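Local coordinates for protection of telomeres protein 1 (Schizosaccharomyces pombe, PDB 7CUI) that protects the single-stranded 3' overhang of telomeres by binding G-rich telomeric DNA and regulates telomerase and telomere length, represented here by its carboxy-terminal part, at residues V22-A27 and F194-V199; L31-T36 and D88-T93; R54-D59 and T161-I166; G136-R141 and T153-D158. All coordinates share one frame; numbering follows the deposited sequence.

Contact 1: residues V22-A27 and F194-V199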
loop_
_atom_site.group_PDB
_atom_site.type_symbol
_atom_site.label_atom_id
_atom_site.label_comp_id
_atom_site.label_asym_id
_atom_site.label_seq_id
_atom_site.Cartn_x
_atom_site.Cartn_y
_atom_site.Cartn_z
ATOM N N VAL A 22 -11.183 -7.441 -6.064
ATOM C CA VAL A 22 -10.689 -7.149 -4.728
ATOM C C VAL A 22 -11.793 -7.434 -3.715
ATOM O O VAL A 22 -12.859 -6.828 -3.766
ATOM C CB VAL A 22 -10.145 -5.710 -4.612
ATOM C CG1 VAL A 22 -9.774 -5.355 -3.181
ATOM C CG2 VAL A 22 -8.966 -5.467 -5.544
ATOM N N ILE A 23 -11.512 -8.378 -2.809
ATOM C CA ILE A 23 -12.396 -8.757 -1.716
ATOM C C ILE A 23 -11.819 -8.208 -0.410
ATOM O O ILE A 23 -10.606 -8.112 -0.247
ATOM C CB ILE A 23 -12.566 -10.290 -1.677
ATOM C CG1 ILE A 23 -13.566 -10.773 -2.729
ATOM C CG2 ILE A 23 -12.938 -10.780 -0.287
ATOM C CD1 ILE A 23 -13.682 -12.281 -2.824
ATOM N N ASN A 24 -12.707 -7.859 0.523
ATOM C CA ASN A 24 -12.316 -7.392 1.842
ATOM C C ASN A 24 -12.728 -8.421 2.894
ATOM O O ASN A 24 -13.614 -9.242 2.658
ATOM C CB ASN A 24 -12.899 -6.007 2.127
ATOM C CG ASN A 24 -12.341 -4.941 1.208
ATOM O OD1 ASN A 24 -11.316 -4.333 1.509
ATOM N ND2 ASN A 24 -13.007 -4.707 0.087
ATOM N N GLU A 25 -12.064 -8.366 4.055
ATOM C CA GLU A 25 -12.355 -9.232 5.187
ATOM C C GLU A 25 -13.634 -8.742 5.859
ATOM O O GLU A 25 -13.918 -7.548 5.823
ATOM C CB GLU A 25 -11.196 -9.180 6.185
ATOM C CG GLU A 25 -10.713 -10.548 6.635
ATOM C CD GLU A 25 -10.225 -11.468 5.525
ATOM O OE1 GLU A 25 -9.692 -10.954 4.518
ATOM O OE2 GLU A 25 -10.385 -12.698 5.667
ATOM N N PRO A 26 -14.444 -9.633 6.480
ATOM C CA PRO A 26 -15.632 -9.199 7.221
ATOM C C PRO A 26 -15.248 -8.253 8.359
ATOM O O PRO A 26 -14.421 -8.597 9.204
ATOM C CB PRO A 26 -16.228 -10.509 7.765
ATOM C CG PRO A 26 -15.663 -11.590 6.865
ATOM C CD PRO A 26 -14.284 -11.097 6.477
ATOM N N ALA A 27 -15.841 -7.050 8.347
ATOM C CA ALA A 27 -15.546 -6.016 9.329
ATOM C C ALA A 27 -16.720 -5.046 9.465
ATOM O O ALA A 27 -17.490 -4.852 8.523
ATOM C CB ALA A 27 -14.276 -5.292 8.954
ATOM N N PHE A 194 -4.633 -3.580 5.184
ATOM C CA PHE A 194 -4.882 -4.918 5.697
ATOM C C PHE A 194 -6.287 -5.375 5.308
ATOM O O PHE A 194 -7.103 -4.575 4.853
ATOM C CB PHE A 194 -4.716 -4.952 7.220
ATOM C CG PHE A 194 -5.840 -4.296 7.982
ATOM C CD1 PHE A 194 -5.851 -2.924 8.191
ATOM C CD2 PHE A 194 -6.892 -5.052 8.480
ATOM C CE1 PHE A 194 -6.887 -2.326 8.890
ATOM C CE2 PHE A 194 -7.931 -4.453 9.174
ATOM C CZ PHE A 194 -7.926 -3.090 9.379
ATOM N N GLY A 195 -6.554 -6.673 5.512
ATOM C CA GLY A 195 -7.876 -7.260 5.344
ATOM C C GLY A 195 -8.425 -7.075 3.932
ATOM O O GLY A 195 -9.617 -6.838 3.745
ATOM N N THR A 196 -7.537 -7.185 2.942
ATOM C CA THR A 196 -7.865 -6.879 1.560
ATOM C C THR A 196 -7.108 -7.851 0.661
ATOM O O THR A 196 -5.885 -7.924 0.746
ATOM C CB THR A 196 -7.471 -5.431 1.234
ATOM O OG1 THR A 196 -7.976 -4.572 2.257
ATOM C CG2 THR A 196 -7.955 -4.958 -0.120
ATOM N N LYS A 197 -7.834 -8.593 -0.187
ATOM C CA LYS A 197 -7.198 -9.608 -1.015
ATOM C C LYS A 197 -7.600 -9.448 -2.482
ATOM O O LYS A 197 -8.747 -9.128 -2.781
ATOM C CB LYS A 197 -7.418 -11.020 -0.457
ATOM C CG LYS A 197 -8.859 -11.496 -0.368
ATOM C CD LYS A 197 -8.992 -12.999 -0.171
ATOM C CE LYS A 197 -9.122 -13.428 1.277
ATOM N NZ LYS A 197 -7.796 -13.621 1.905
ATOM N N ILE A 198 -6.628 -9.658 -3.384
ATOM C CA ILE A 198 -6.857 -9.683 -4.821
ATOM C C ILE A 198 -7.353 -11.076 -5.199
ATOM O O ILE A 198 -6.810 -12.075 -4.737
ATOM C CB ILE A 198 -5.589 -9.287 -5.612
ATOM C CG1 ILE A 198 -5.083 -7.892 -5.231
ATOM C CG2 ILE A 198 -5.819 -9.395 -7.115
ATOM C CD1 ILE A 198 -3.695 -7.572 -5.749
ATOM N N VAL A 199 -8.382 -11.125 -6.050
ATOM C CA VAL A 199 -9.076 -12.365 -6.354
ATOM C C VAL A 199 -9.358 -12.456 -7.860
ATOM O O VAL A 199 -8.942 -11.527 -8.579
ATOM C CB VAL A 199 -10.367 -12.480 -5.520
ATOM C CG1 VAL A 199 -11.376 -13.418 -6.160
ATOM C CG2 VAL A 199 -10.067 -12.901 -4.092
#
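Ile23 and Lys197 form the hydrogen-bonded pair at the middle of this short antiparallel contact. The amide of Lys197 meets the carbonyl oxygen of Ile23 almost dead straight, N to O 2.8 Å with 176° at the hydrogen, and Ile23 N returns the bond to Lys197 O at 2.9 Å. A third backbone bond, Glu25 N to Gly195 O, is also 2.9 Å long, but its donor sits above the carbonyl plane, just past the end of strand 22-24.

On one face of the pair the side chains of Ile23 and Lys197 run side by side, CB to CG 4.1 Å. With CG of Lys197 placed between its own backbone N and carbonyl carbon (chi1 62°), the lysine chain then bends at chi3 and chi4, which turns NZ toward Glu25 OE1, 4.2 Å away. That is beyond salt-bridge range, so any attraction is probably modest; Glu105 lies near the same lysine as a weak, long ion pair. At the chain terminus Ile23 CD1 leans on Val199 CG2 at 3.9 Å.

On the face that carries Val22, Asn24 and Thr196, Val22 CG1 meets Thr196 CG2 at 3.6 Å, and the hydroxyl of Thr196 is held by Phe194 O. Ile166 and Leu106 flank Thr196, while Val22 reaches Phe164 and Ile134. Strand 22-24 thus adds an antiparallel edge to strand 190-198, the last strand of an OB-type barrel.

Contact 2: residues L31-T36 and D88-T93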
loop_
_atom_site.group_PDB
_atom_site.type_symbol
_atom_site.label_atom_id
_atom_site.label_comp_id
_atom_site.label_asym_id
_atom_site.label_seq_id
_atom_site.Cartn_x
_atom_site.Cartn_y
_atom_site.Cartn_z
ATOM N N LEU A 31 -17.550 3.468 5.934
ATOM C CA LEU A 31 -16.828 4.185 4.895
ATOM C C LEU A 31 -16.683 5.662 5.263
ATOM O O LEU A 31 -17.681 6.352 5.480
ATOM C CB LEU A 31 -17.601 3.998 3.582
ATOM C CG LEU A 31 -17.040 4.700 2.344
ATOM C CD1 LEU A 31 -15.640 4.198 2.025
ATOM C CD2 LEU A 31 -17.957 4.496 1.145
ATOM N N THR A 32 -15.425 6.130 5.337
ATOM C CA THR A 32 -15.092 7.543 5.498
ATOM C C THR A 32 -14.202 7.990 4.336
ATOM O O THR A 32 -14.078 7.269 3.349
ATOM C CB THR A 32 -14.475 7.846 6.872
ATOM O OG1 THR A 32 -13.235 7.146 6.980
ATOM C CG2 THR A 32 -15.383 7.519 8.040
ATOM N N THR A 33 -13.593 9.181 4.446
ATOM C CA THR A 33 -12.777 9.724 3.367
ATOM C C THR A 33 -11.383 10.094 3.867
ATOM O O THR A 33 -11.165 10.242 5.067
ATOM C CB THR A 33 -13.389 10.980 2.733
ATOM O OG1 THR A 33 -13.338 12.020 3.712
ATOM C CG2 THR A 33 -14.797 10.782 2.214
ATOM N N ILE A 34 -10.461 10.277 2.912
ATOM C CA ILE A 34 -9.083 10.650 3.191
ATOM C C ILE A 34 -9.045 12.085 3.715
ATOM O O ILE A 34 -8.170 12.429 4.509
ATOM C CB ILE A 34 -8.188 10.442 1.949
ATOM C CG1 ILE A 34 -8.097 8.961 1.567
ATOM C CG2 ILE A 34 -6.806 11.046 2.156
ATOM C CD1 ILE A 34 -7.462 8.692 0.217
ATOM N N SER A 35 -10.008 12.909 3.275
ATOM C CA SER A 35 -10.111 14.279 3.747
ATOM C C SER A 35 -10.382 14.289 5.248
ATOM O O SER A 35 -9.756 15.054 5.977
ATOM C CB SER A 35 -11.156 15.047 2.984
ATOM O OG SER A 35 -10.962 16.445 3.139
ATOM N N THR A 36 -11.290 13.409 5.692
ATOM C CA THR A 36 -11.688 13.292 7.090
ATOM C C THR A 36 -10.505 12.829 7.940
ATOM O O THR A 36 -10.313 13.313 9.057
ATOM C CB THR A 36 -12.902 12.363 7.244
ATOM O OG1 THR A 36 -13.968 12.900 6.460
ATOM C CG2 THR A 36 -13.370 12.209 8.674
ATOM N N ASP A 88 -9.165 9.131 -3.053
ATOM C CA ASP A 88 -10.526 8.963 -2.570
ATOM C C ASP A 88 -11.423 9.933 -3.338
ATOM O O ASP A 88 -10.930 10.770 -4.093
ATOM C CB ASP A 88 -10.536 9.265 -1.068
ATOM C CG ASP A 88 -11.830 8.994 -0.328
ATOM O OD1 ASP A 88 -12.792 9.749 -0.553
ATOM O OD2 ASP A 88 -11.856 8.050 0.493
ATOM N N VAL A 89 -12.738 9.814 -3.122
ATOM C CA VAL A 89 -13.752 10.702 -3.675
ATOM C C VAL A 89 -13.384 12.169 -3.439
ATOM O O VAL A 89 -13.753 13.033 -4.232
ATOM C CB VAL A 89 -15.145 10.370 -3.095
ATOM C CG1 VAL A 89 -16.230 11.273 -3.653
ATOM C CG2 VAL A 89 -15.514 8.908 -3.319
ATOM N N SER A 90 -12.647 12.445 -2.355
ATOM C CA SER A 90 -12.418 13.808 -1.903
ATOM C C SER A 90 -11.128 14.417 -2.463
ATOM O O SER A 90 -10.669 15.434 -1.952
ATOM C CB SER A 90 -12.462 13.890 -0.394
ATOM O OG SER A 90 -11.505 13.020 0.198
ATOM N N ASN A 91 -10.551 13.795 -3.502
ATOM C CA ASN A 91 -9.436 14.347 -4.264
ATOM C C ASN A 91 -8.198 14.577 -3.397
ATOM O O ASN A 91 -7.424 15.496 -3.662
ATOM C CB ASN A 91 -9.815 15.622 -5.026
ATOM C CG ASN A 91 -10.213 15.351 -6.460
ATOM O OD1 ASN A 91 -10.936 14.397 -6.738
ATOM N ND2 ASN A 91 -9.736 16.176 -7.378
ATOM N N VAL A 92 -8.002 13.734 -2.376
ATOM C CA VAL A 92 -6.806 13.810 -1.546
ATOM C C VAL A 92 -6.175 12.425 -1.441
ATOM O O VAL A 92 -6.883 11.420 -1.399
ATOM C CB VAL A 92 -7.085 14.421 -0.159
ATOM C CG1 VAL A 92 -6.991 15.938 -0.190
ATOM C CG2 VAL A 92 -8.420 13.973 0.414
ATOM N N THR A 93 -4.837 12.396 -1.386
ATOM C CA THR A 93 -4.094 11.147 -1.453
ATOM C C THR A 93 -3.623 10.713 -0.067
ATOM O O THR A 93 -3.536 11.520 0.854
ATOM C CB THR A 93 -2.938 11.222 -2.460
ATOM O OG1 THR A 93 -1.981 12.190 -2.035
ATOM C CG2 THR A 93 -3.391 11.539 -3.867
#
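The carboxylate of Asp88 turns one face to the backbone of Thr33 and Ile34, its CG 3.7 Å from Ile34 N and its OD2 3.5 Å from Thr33 CA. OD1 lies against the CB and CG2 of Thr33. That same oxygen uses its anti lone pair, away from OD2, to accept from Ser90 N at 3.2 Å, closing an Asx turn that fixes the rotation of the group. The carboxylate comes to lie under the start of the helix because CG stands opposite the backbone N (chi1 -173°).

Asp88 also begins a type I turn ending at Asn91, in the loop that joins strands 77-87 and 93-99 of the OB-type barrel; the helix 34-38, which precedes the first barrel strand, sits on this loop. Thr33 occupies the N-cap position, and its OG1 shares a hydrogen bond with Thr36 OG1. Replacing Asp88 with an alanine would probably leave Ser90 N without its carboxylate acceptor and open a gap beneath Thr33.

Ile34 slides past Asp88 in the opposite direction and fills the angle between the turn and Val92, its CG2 3.8 Å from Val92 CG2; Leu53 and Val55 of strand 49-73 also touch it. Further along, Ser35 N gives a weak, bent bond to Ser90 OG, 3.4 Å and 141°. Thr93 OG1 is hydrogen-bonded to an aromatic side chain of another protein's chain.

Contact 3: residues R54-D59 and T161-I166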
loop_
_atom_site.group_PDB
_atom_site.type_symbol
_atom_site.label_atom_id
_atom_site.label_comp_id
_atom_site.label_asym_id
_atom_site.label_seq_id
_atom_site.Cartn_x
_atom_site.Cartn_y
_atom_site.Cartn_z
ATOM N N ARG A 54 -12.988 3.863 -0.009
ATOM C CA ARG A 54 -13.219 3.456 -1.384
ATOM C C ARG A 54 -12.273 4.268 -2.259
ATOM O O ARG A 54 -12.360 5.498 -2.295
ATOM C CB ARG A 54 -14.682 3.662 -1.788
ATOM C CG ARG A 54 -15.063 2.940 -3.072
ATOM C CD ARG A 54 -16.540 2.985 -3.392
ATOM N NE ARG A 54 -17.361 2.565 -2.263
ATOM C CZ ARG A 54 -18.139 1.489 -2.242
ATOM N NH1 ARG A 54 -18.221 0.705 -3.303
ATOM N NH2 ARG A 54 -18.841 1.206 -1.160
ATOM N N VAL A 55 -11.379 3.566 -2.967
ATOM C CA VAL A 55 -10.114 4.178 -3.337
ATOM C C VAL A 55 -9.652 3.716 -4.721
ATOM O O VAL A 55 -10.150 2.732 -5.270
ATOM C CB VAL A 55 -9.078 3.924 -2.223
ATOM C CG1 VAL A 55 -8.065 2.837 -2.555
ATOM C CG2 VAL A 55 -8.411 5.207 -1.764
ATOM N N GLN A 56 -8.687 4.464 -5.267
ATOM C CA GLN A 56 -8.063 4.242 -6.560
ATOM C C GLN A 56 -6.558 4.386 -6.355
ATOM O O GLN A 56 -6.125 5.267 -5.616
ATOM C CB GLN A 56 -8.494 5.378 -7.482
ATOM C CG GLN A 56 -8.946 4.949 -8.864
ATOM C CD GLN A 56 -9.348 6.136 -9.708
ATOM O OE1 GLN A 56 -9.375 7.280 -9.248
ATOM N NE2 GLN A 56 -9.659 5.867 -10.966
ATOM N N VAL A 57 -5.755 3.527 -7.000
ATOM C CA VAL A 57 -4.310 3.657 -6.882
ATOM C C VAL A 57 -3.823 4.681 -7.901
ATOM O O VAL A 57 -4.182 4.614 -9.078
ATOM C CB VAL A 57 -3.553 2.325 -7.040
ATOM C CG1 VAL A 57 -2.054 2.524 -6.854
ATOM C CG2 VAL A 57 -4.062 1.253 -6.090
ATOM N N VAL A 58 -2.962 5.589 -7.434
ATOM C CA VAL A 58 -2.566 6.752 -8.206
ATOM C C VAL A 58 -1.046 6.780 -8.381
ATOM O O VAL A 58 -0.540 7.428 -9.296
ATOM C CB VAL A 58 -3.151 8.023 -7.557
ATOM C CG1 VAL A 58 -2.219 9.241 -7.631
ATOM C CG2 VAL A 58 -4.530 8.336 -8.131
ATOM N N ASP A 59 -0.329 6.056 -7.511
ATOM C CA ASP A 59 1.124 5.969 -7.541
ATOM C C ASP A 59 1.552 4.823 -6.621
ATOM O O ASP A 59 0.726 4.303 -5.870
ATOM C CB ASP A 59 1.767 7.305 -7.146
ATOM C CG ASP A 59 3.201 7.480 -7.619
ATOM O OD1 ASP A 59 3.801 6.489 -8.057
ATOM O OD2 ASP A 59 3.707 8.614 -7.552
ATOM N N THR A 161 -7.555 3.711 -13.301
ATOM C CA THR A 161 -7.228 2.605 -12.422
ATOM C C THR A 161 -8.495 2.186 -11.675
ATOM O O THR A 161 -9.343 3.028 -11.382
ATOM C CB THR A 161 -6.052 2.999 -11.524
ATOM O OG1 THR A 161 -6.450 4.147 -10.771
ATOM C CG2 THR A 161 -4.802 3.323 -12.317
ATOM N N PRO A 162 -8.693 0.878 -11.374
ATOM C CA PRO A 162 -9.933 0.414 -10.751
ATOM C C PRO A 162 -10.173 0.931 -9.335
ATOM O O PRO A 162 -9.247 1.387 -8.670
ATOM C CB PRO A 162 -9.821 -1.119 -10.761
ATOM C CG PRO A 162 -8.346 -1.410 -10.927
ATOM C CD PRO A 162 -7.761 -0.227 -11.667
ATOM N N TRP A 163 -11.443 0.853 -8.908
ATOM C CA TRP A 163 -11.910 1.244 -7.587
ATOM C C TRP A 163 -12.077 0.007 -6.714
ATOM O O TRP A 163 -12.560 -1.022 -7.189
ATOM C CB TRP A 163 -13.254 1.974 -7.694
ATOM C CG TRP A 163 -13.148 3.361 -8.234
ATOM C CD1 TRP A 163 -13.268 3.740 -9.537
ATOM C CD2 TRP A 163 -12.890 4.561 -7.483
ATOM N NE1 TRP A 163 -13.112 5.095 -9.652
ATOM C CE2 TRP A 163 -12.881 5.626 -8.410
ATOM C CE3 TRP A 163 -12.677 4.846 -6.126
ATOM C CZ2 TRP A 163 -12.661 6.948 -8.017
ATOM C CZ3 TRP A 163 -12.458 6.152 -5.741
ATOM C CH2 TRP A 163 -12.452 7.189 -6.676
ATOM N N PHE A 164 -11.708 0.136 -5.432
ATOM C CA PHE A 164 -11.848 -0.950 -4.474
ATOM C C PHE A 164 -11.904 -0.380 -3.059
ATOM O O PHE A 164 -11.447 0.738 -2.816
ATOM C CB PHE A 164 -10.732 -1.988 -4.641
ATOM C CG PHE A 164 -9.331 -1.459 -4.458
ATOM C CD1 PHE A 164 -8.632 -0.905 -5.525
ATOM C CD2 PHE A 164 -8.708 -1.498 -3.217
ATOM C CE1 PHE A 164 -7.350 -0.402 -5.358
ATOM C CE2 PHE A 164 -7.421 -1.004 -3.051
ATOM C CZ PHE A 164 -6.741 -0.460 -4.122
ATOM N N ASP A 165 -12.493 -1.160 -2.144
ATOM C CA ASP A 165 -12.508 -0.806 -0.735
ATOM C C ASP A 165 -11.204 -1.281 -0.106
ATOM O O ASP A 165 -10.692 -2.339 -0.466
ATOM C CB ASP A 165 -13.746 -1.357 -0.024
ATOM C CG ASP A 165 -15.035 -0.641 -0.395
ATOM O OD1 ASP A 165 -14.963 0.551 -0.747
ATOM O OD2 ASP A 165 -16.102 -1.285 -0.330
ATOM N N ILE A 166 -10.669 -0.479 0.823
ATOM C CA ILE A 166 -9.399 -0.754 1.478
ATOM C C ILE A 166 -9.554 -0.466 2.970
ATOM O O ILE A 166 -10.193 0.516 3.341
ATOM C CB ILE A 166 -8.274 0.095 0.837
ATOM C CG1 ILE A 166 -6.879 -0.267 1.348
ATOM C CG2 ILE A 166 -8.546 1.581 1.008
ATOM C CD1 ILE A 166 -6.497 -1.703 1.113
#
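Val55 CG1 lies over one face of the Phe164 ring, 4.2 Å from its centroid, and makes a CH-pi contact displaced toward the rim. Val57 CG2 reaches the edge of the same ring at CZ, 3.7 Å away, and Ile166 CG2 closes the group against Val55 CG1. This is the inner side of the seam where the first strand of the OB-type barrel, 49-73, pairs antiparallel with strand 163-171. Phe164 CG sits between its backbone N and carbonyl carbon (chi1 60°), which brings the ring alongside Val55. Two backbone bonds hold that pair: Val55 N to Phe164 O at 2.8 Å and Phe164 N to Val55 O at 3.0 Å.

The other side of the seam is more polar. Gln56 lays CG over the indole of Trp163, and its amide is stacked nearly flat on the ring, 17° between planes, while Arg54 O meets the indole edge at CZ3. Asp165 stands over one face of the Arg54 guanidinium with the two planes nearly perpendicular; OD1 is 3.5 Å from NE, and the attraction is purely electrostatic because no N-H points at it.

Beyond the regular pairing, Thr161 binds twice: its OG1 donates to Val57 O, and its carbonyl oxygen receives Gln56 NE2 on a lone pair, 2.9 Å away and within 1° of the glutamine amide plane.

Contact 4: residues G136-R141 and T153-D158; sequences GNLEER and TLAAED. With SO4 (sulfate ion), chain E.
Arg141 packs its CB against Ala155 CB at 3.7 Å and sends its guanidinium to Asp158, joining the first turn of helix 138-148 to the short, weakly bonded helix 155-158. Both belong to the helical connection between the third and fourth strands of the OB-type barrel.

The arginine leaves its helix with CG opposite the carbonyl carbon (chi1 -85°) and then bends at chi2 and again at chi3, so the chain folds over rather than reaching out. That bend carries NE to Asp158 OD2 at 3.0 Å with 170° at the hydrogen. The oxygen lies in the guanidinium plane but is met on the anti side of the carboxylate, 31° out of its plane; NH1 adds a weak second bond to the same atom. The Asp158 side chain runs at about a right angle to the arginine. OD2 also accepts from His145 NE2, so a single oxygen ties helix 138-148 to the short helix through two side chains.

Beneath the salt bridge, Leu138 brings CD2 to 3.8 Å from Ala155 CB; Phe60 and Thr161 also border that leucine. An alanine in place of Arg141 would probably leave Asp158 with His145 but without its positive mate, and the sulfate without this donor.

Asn137, at the N-cap position, spends its ND2 on Glu140 OE1 at 2.8 Å rather than capping the helix. The sulfate, probably from the crystallisation liquor, takes a hydrogen bond on O2 from Arg141 NH1, 3.2 Å long.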
loop_
_atom_site.group_PDB
_atom_site.type_symbol
_atom_site.label_atom_id
_atom_site.label_comp_id
_atom_site.label_asym_id
_atom_site.label_seq_id
_atom_site.Cartn_x
_atom_site.Cartn_y
_atom_site.Cartn_z
ATOM N N GLY A 136 -4.373 -1.527 -12.859
ATOM C CA GLY A 136 -4.462 -1.510 -14.314
ATOM C C GLY A 136 -3.124 -1.195 -14.981
ATOM O O GLY A 136 -2.102 -1.830 -14.677
ATOM N N ASN A 137 -3.140 -0.187 -15.867
ATOM C CA ASN A 137 -1.977 0.143 -16.683
ATOM C C ASN A 137 -1.061 1.162 -16.004
ATOM O O ASN A 137 -0.191 1.727 -16.665
ATOM C CB ASN A 137 -2.354 0.635 -18.081
ATOM C CG ASN A 137 -3.160 -0.377 -18.863
ATOM O OD1 ASN A 137 -4.388 -0.318 -18.874
ATOM N ND2 ASN A 137 -2.488 -1.319 -19.495
ATOM N N LEU A 138 -1.223 1.362 -14.687
ATOM C CA LEU A 138 -0.452 2.352 -13.947
ATOM C C LEU A 138 1.054 2.065 -14.025
ATOM O O LEU A 138 1.840 2.972 -14.301
ATOM C CB LEU A 138 -0.935 2.362 -12.493
ATOM C CG LEU A 138 -0.948 3.704 -11.753
ATOM C CD1 LEU A 138 -0.265 3.554 -10.401
ATOM C CD2 LEU A 138 -0.342 4.845 -12.558
ATOM N N GLU A 139 1.449 0.809 -13.772
ATOM C CA GLU A 139 2.856 0.446 -13.691
ATOM C C GLU A 139 3.515 0.654 -15.053
ATOM O O GLU A 139 4.624 1.190 -15.135
ATOM C CB GLU A 139 3.006 -0.993 -13.189
ATOM C CG GLU A 139 4.445 -1.432 -12.965
ATOM C CD GLU A 139 5.201 -2.000 -14.158
ATOM O OE1 GLU A 139 4.546 -2.412 -15.149
ATOM O OE2 GLU A 139 6.458 -2.033 -14.094
ATOM N N GLU A 140 2.799 0.236 -16.108
ATOM C CA GLU A 140 3.263 0.326 -17.483
ATOM C C GLU A 140 3.571 1.778 -17.823
ATOM O O GLU A 140 4.589 2.077 -18.446
ATOM C CB GLU A 140 2.178 -0.159 -18.443
ATOM C CG GLU A 140 2.150 -1.661 -18.613
ATOM C CD GLU A 140 0.973 -2.224 -19.394
ATOM O OE1 GLU A 140 0.231 -1.432 -20.040
ATOM O OE2 GLU A 140 0.791 -3.464 -19.364
ATOM N N ARG A 141 2.665 2.665 -17.400
ATOM C CA ARG A 141 2.738 4.079 -17.721
ATOM C C ARG A 141 3.830 4.734 -16.883
ATOM O O ARG A 141 4.550 5.605 -17.367
ATOM C CB ARG A 141 1.381 4.753 -17.493
ATOM C CG ARG A 141 0.400 4.644 -18.664
ATOM C CD ARG A 141 0.908 4.639 -20.093
ATOM N NE ARG A 141 1.242 5.950 -20.660
ATOM C CZ ARG A 141 1.782 6.170 -21.873
ATOM N NH1 ARG A 141 1.946 7.439 -22.319
ATOM N NH2 ARG A 141 2.116 5.143 -22.640
ATOM N N THR A 153 4.470 10.802 -11.889
ATOM C CA THR A 153 3.172 11.263 -11.410
ATOM C C THR A 153 2.244 11.586 -12.581
ATOM O O THR A 153 1.034 11.725 -12.413
ATOM C CB THR A 153 3.305 12.432 -10.424
ATOM O OG1 THR A 153 4.221 13.372 -10.980
ATOM C CG2 THR A 153 3.797 11.997 -9.060
ATOM N N LEU A 154 2.832 11.690 -13.776
ATOM C CA LEU A 154 2.088 11.932 -14.999
ATOM C C LEU A 154 1.222 10.713 -15.328
ATOM O O LEU A 154 0.182 10.841 -15.972
ATOM C CB LEU A 154 3.097 12.228 -16.117
ATOM C CG LEU A 154 2.914 13.552 -16.861
ATOM C CD1 LEU A 154 2.993 14.741 -15.908
ATOM C CD2 LEU A 154 3.959 13.689 -17.961
ATOM N N ALA A 155 1.642 9.535 -14.855
ATOM C CA ALA A 155 1.010 8.274 -15.207
ATOM C C ALA A 155 -0.448 8.227 -14.751
ATOM O O ALA A 155 -1.300 7.724 -15.479
ATOM C CB ALA A 155 1.795 7.132 -14.625
ATOM N N ALA A 156 -0.723 8.748 -13.547
ATOM C CA ALA A 156 -2.041 8.660 -12.929
ATOM C C ALA A 156 -3.134 9.225 -13.838
ATOM O O ALA A 156 -4.257 8.726 -13.833
ATOM C CB ALA A 156 -2.049 9.360 -11.590
ATOM N N GLU A 157 -2.811 10.268 -14.611
ATOM C CA GLU A 157 -3.828 10.952 -15.389
ATOM C C GLU A 157 -3.913 10.374 -16.802
ATOM O O GLU A 157 -4.838 10.689 -17.548
ATOM C CB GLU A 157 -3.629 12.465 -15.320
ATOM C CG GLU A 157 -2.433 12.962 -16.109
ATOM C CD GLU A 157 -1.940 14.338 -15.689
ATOM O OE1 GLU A 157 -2.217 14.742 -14.534
ATOM O OE2 GLU A 157 -1.276 15.002 -16.514
ATOM N N ASP A 158 -2.959 9.507 -17.151
ATOM C CA ASP A 158 -2.959 8.825 -18.434
ATOM C C ASP A 158 -4.035 7.741 -18.469
ATOM O O ASP A 158 -4.583 7.462 -19.534
ATOM C CB ASP A 158 -1.623 8.130 -18.709
ATOM C CG ASP A 158 -0.466 9.040 -19.089
ATOM O OD1 ASP A 158 -0.680 10.263 -19.207
ATOM O OD2 ASP A 158 0.652 8.503 -19.272
HETATM S S SO4 E . 1.974 9.307 -25.007
HETATM O O1 SO4 E . 2.922 10.086 -24.256
HETATM O O2 SO4 E . 2.576 8.054 -25.379
HETATM O O3 SO4 E . 0.805 9.063 -24.201
HETATM O O4 SO4 E . 1.592 10.027 -26.191
#

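How the contacts relate
Contact 3 is the hub: it touches each of the other three. Contact 1 lies about 13 Å from it between centres; strands 163-171 and 190-198 are neighbours in the sheet, and Thr196 CG2 comes to 3.8 Å from Asp165 O. Contact 2, about 11 Å away between centres, meets it where Leu31 CD1 is 3.4 Å from Arg54 N, and the two alternate along the chain. Contact 4, again about 13 Å between centres, sits at the other end of segment 54-59, with Ala156 CB against Val58 O. Contacts 1 and 4 are farthest apart, about 24 Å between centres, without touching. The sulfate belongs to contact 4, while contacts 2 and 3 each bring one residue, Thr93 and Asp59, to a chain of another protein.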